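Long-range contact in CRISPR-associated endoribonuclease Cas2 (Streptococcus pyogenes serotype M1, PDB 4QR2), which probably acts as a magnesium-dependent nuclease of the CRISPR antiviral defence, working as a homodimer that joins a Cas1 homodimer: residues Met2-Tyr7 and Asn36-Cys41. Residues are numbered along the deposited sequence; the frame is centred on the assembly and turned at random.
Sequences MVLVTY and NSVFEC
The carbonyl oxygen of Phe39 takes the backbone N-H of Val5 at 2.8 Å, with the donor in the carbonyl plane and an almost straight N-H...O angle of 173°. The same oxygen also receives a CA-H...O contact from Leu4. In return, Phe39 N reaches Val5 O at 2.9 Å, which closes an antiparallel hydrogen-bonded pair. Val3 and Cys41 form the next such pair, but there both donors tilt out of the carbonyl planes. Tyr7 N adds a last bond to Ser37 O at 3.0 Å, just before strand 38-42 begins. Val3, Val5, Phe39 and Cys41 share one face of the sheet. On it, Val5 CG2 meets Cys41 SG at 4.1 Å. The Phe39 ring brings CD1 near Val5 O and packs on Cys27 of helix 14-27. Leu4, Thr6, Val38 and Glu40 lie on the other face. With CG anti to the backbone N (chi1 -173°), Leu4 swings CD1 toward the neighbouring strand, where it touches Val38 CG1 at 3.6 Å. The same CD1 meets Glu40 CG at 3.7 Å; beyond CG the Glu40 chain runs extended to its carboxylate. Thr6 CG2 runs alongside the Val38 methyls. This second face meets the second subunit: Glu40 OE2 makes a salt bridge to Arg67 and a hydrogen bond to Tyr69 of the second subunit, and Thr6 OG1 is hydrogen-bonded to Gln35 of that subunit. Strand 65-71 flanks 2-7, and strand 31-35 flanks 38-42. The two segments are thus the central antiparallel pair of a ferredoxin-like sheet, with helices on one face and the Cas2 dimer partner on the other. Strand 2-8 ends at Asp8, the predicted magnesium ligand.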
ATOM      1  N   MET A   2       7.371  13.480   2.287  1.00 27.53           N
ATOM      2  CA  MET A   2       6.753  12.280   2.883  1.00 28.23           C
ATOM      3  C   MET A   2       6.436  11.370   1.719  1.00 27.08           C
ATOM      4  O   MET A   2       5.780  11.754   0.715  1.00 30.54           O
ATOM      5  CB  MET A   2       5.492  12.627   3.643  1.00 32.81           C
ATOM      6  CG  MET A   2       5.714  13.842   4.569  1.00 41.98           C
ATOM      7  SD  MET A   2       6.735  13.427   6.011  1.00 46.94           S
ATOM      8  CE  MET A   2       6.315  14.798   7.137  1.00 51.11           C
ATOM      9  N   VAL A   3       6.917  10.165   1.807  1.00 23.51           N
ATOM     10  CA  VAL A   3       6.780   9.228   0.721  1.00 23.69           C
ATOM     11  C   VAL A   3       6.174   7.952   1.275  1.00 24.80           C
ATOM     12  O   VAL A   3       6.730   7.327   2.208  1.00 24.13           O
ATOM     13  CB  VAL A   3       8.125   8.841   0.118  1.00 25.47           C
ATOM     14  CG1 VAL A   3       7.950   7.750  -0.944  1.00 26.57           C
ATOM     15  CG2 VAL A   3       8.840  10.089  -0.487  1.00 30.72           C
ATOM     16  N   LEU A   4       5.042   7.585   0.720  1.00 22.41           N
ATOM     17  CA  LEU A   4       4.455   6.252   0.994  1.00 21.39           C
ATOM     18  C   LEU A   4       5.027   5.181   0.084  1.00 21.23           C
ATOM     19  O   LEU A   4       4.969   5.290  -1.148  1.00 20.85           O
ATOM     20  CB  LEU A   4       2.940   6.319   0.805  1.00 20.96           C
ATOM     21  CG  LEU A   4       2.150   5.096   1.198  1.00 22.09           C
ATOM     22  CD1 LEU A   4       2.171   4.945   2.681  1.00 23.46           C
ATOM     23  CD2 LEU A   4       0.735   5.112   0.674  1.00 25.58           C
ATOM     24  N   VAL A   5       5.556   4.130   0.679  1.00 19.56           N
ATOM     25  CA  VAL A   5       6.173   3.056  -0.067  1.00 19.97           C
ATOM     26  C   VAL A   5       5.256   1.836   0.038  1.00 20.63           C
ATOM     27  O   VAL A   5       5.008   1.343   1.170  1.00 19.28           O
ATOM     28  CB  VAL A   5       7.564   2.676   0.512  1.00 20.47           C
ATOM     29  CG1 VAL A   5       8.235   1.580  -0.306  1.00 20.16           C
ATOM     30  CG2 VAL A   5       8.528   3.858   0.543  1.00 21.70           C
ATOM     31  N   THR A   6       4.835   1.288  -1.117  1.00 19.54           N
ATOM     32  CA  THR A   6       4.090   0.088  -1.149  1.00 20.03           C
ATOM     33  C   THR A   6       4.818  -0.993  -1.943  1.00 20.50           C
ATOM     34  O   THR A   6       5.173  -0.832  -3.098  1.00 20.91           O
ATOM     35  CB  THR A   6       2.602   0.336  -1.625  1.00 19.75           C
ATOM     36  OG1 THR A   6       2.640   0.738  -3.016  1.00 20.13           O
ATOM     37  CG2 THR A   6       1.893   1.467  -0.890  1.00 21.16           C
ATOM     38  N   TYR A   7       5.112  -2.107  -1.246  1.00 20.84           N
ATOM     39  CA  TYR A   7       5.898  -3.184  -1.778  1.00 19.72           C
ATOM     40  C   TYR A   7       5.048  -4.405  -2.011  1.00 20.87           C
ATOM     41  O   TYR A   7       4.416  -4.921  -1.095  1.00 20.90           O
ATOM     42  CB  TYR A   7       7.070  -3.547  -0.816  1.00 21.08           C
ATOM     43  CG  TYR A   7       8.020  -4.634  -1.319  1.00 19.79           C
ATOM     44  CD1 TYR A   7       8.329  -4.767  -2.643  1.00 18.94           C
ATOM     45  CD2 TYR A   7       8.608  -5.500  -0.436  1.00 20.40           C
ATOM     46  CE1 TYR A   7       9.244  -5.674  -3.078  1.00 20.90           C
ATOM     47  CE2 TYR A   7       9.511  -6.439  -0.843  1.00 22.69           C
ATOM     48  CZ  TYR A   7       9.829  -6.575  -2.147  1.00 23.02           C
ATOM     49  OH  TYR A   7      10.736  -7.524  -2.551  1.00 23.22           O
ATOM     50  N   ASN A  36       2.239  -4.677   6.863  1.00 25.95           N
ATOM     51  CA  ASN A  36       3.274  -5.644   6.547  1.00 25.97           C
ATOM     52  C   ASN A  36       4.203  -5.116   5.473  1.00 23.28           C
ATOM     53  O   ASN A  36       5.442  -5.272   5.539  1.00 23.48           O
ATOM     54  CB  ASN A  36       2.601  -6.936   6.104  1.00 28.92           C
ATOM     55  CG  ASN A  36       3.538  -8.093   5.911  1.00 33.03           C
ATOM     56  OD1 ASN A  36       3.446  -8.850   4.917  1.00 39.81           O
ATOM     57  ND2 ASN A  36       4.338  -8.325   6.877  1.00 32.88           N
ATOM     58  N   SER A  37       3.625  -4.520   4.433  1.00 21.04           N
ATOM     59  CA  SER A  37       4.437  -4.108   3.270  1.00 21.81           C
ATOM     60  C   SER A  37       4.142  -2.697   2.858  1.00 22.18           C
ATOM     61  O   SER A  37       4.267  -2.354   1.669  1.00 22.90           O
ATOM     62  CB  SER A  37       4.207  -5.100   2.116  1.00 25.61           C
ATOM     63  OG  SER A  37       2.817  -5.139   1.684  1.00 27.42           O
ATOM     64  N   VAL A  38       3.752  -1.859   3.815  1.00 21.46           N
ATOM     65  CA  VAL A  38       3.559  -0.450   3.541  1.00 18.83           C
ATOM     66  C   VAL A  38       4.320   0.400   4.590  1.00 20.98           C
ATOM     67  O   VAL A  38       4.257   0.171   5.832  1.00 22.52           O
ATOM     68  CB  VAL A  38       2.012  -0.085   3.527  1.00 21.31           C
ATOM     69  CG1 VAL A  38       1.779   1.402   3.279  1.00 22.75           C
ATOM     70  CG2 VAL A  38       1.249  -0.876   2.490  1.00 23.16           C
ATOM     71  N   PHE A  39       5.034   1.402   4.065  1.00 20.75           N
ATOM     72  CA  PHE A  39       5.923   2.229   4.875  1.00 20.71           C
ATOM     73  C   PHE A  39       5.660   3.707   4.638  1.00 22.23           C
ATOM     74  O   PHE A  39       5.570   4.167   3.525  1.00 23.02           O
ATOM     75  CB  PHE A  39       7.408   1.888   4.657  1.00 21.38           C
ATOM     76  CG  PHE A  39       7.687   0.434   4.630  1.00 19.66           C
ATOM     77  CD1 PHE A  39       7.459  -0.335   3.486  1.00 20.54           C
ATOM     78  CD2 PHE A  39       8.098  -0.204   5.775  1.00 21.60           C
ATOM     79  CE1 PHE A  39       7.661  -1.724   3.514  1.00 22.50           C
ATOM     80  CE2 PHE A  39       8.305  -1.558   5.804  1.00 22.97           C
ATOM     81  CZ  PHE A  39       8.065  -2.341   4.677  1.00 21.08           C
ATOM     82  N   GLU A  40       5.555   4.457   5.735  1.00 23.37           N
ATOM     83  CA  GLU A  40       5.428   5.883   5.655  1.00 22.98           C
ATOM     84  C   GLU A  40       6.761   6.516   5.964  1.00 23.58           C
ATOM     85  O   GLU A  40       7.222   6.473   7.114  1.00 22.43           O
ATOM     86  CB  GLU A  40       4.334   6.336   6.617  1.00 25.12           C
ATOM     87  CG  GLU A  40       2.920   6.028   6.167  1.00 23.85           C
ATOM     88  CD  GLU A  40       1.826   6.333   7.184  1.00 26.66           C
ATOM     89  OE1 GLU A  40       2.112   6.838   8.371  1.00 25.54           O
ATOM     90  OE2 GLU A  40       0.656   6.037   6.820  1.00 27.09           O
ATOM     91  N   CYS A  41       7.421   7.081   4.958  1.00 24.40           N
ATOM     92  CA  CYS A  41       8.838   7.452   5.095  1.00 23.99           C
ATOM     93  C   CYS A  41       8.980   8.958   4.975  1.00 27.16           C
ATOM     94  O   CYS A  41       8.242   9.611   4.278  1.00 29.59           O
ATOM     95  CB  CYS A  41       9.750   6.765   4.056  1.00 23.36           C
ATOM     96  SG  CYS A  41       9.813   5.002   4.235  1.00 25.16           S
TER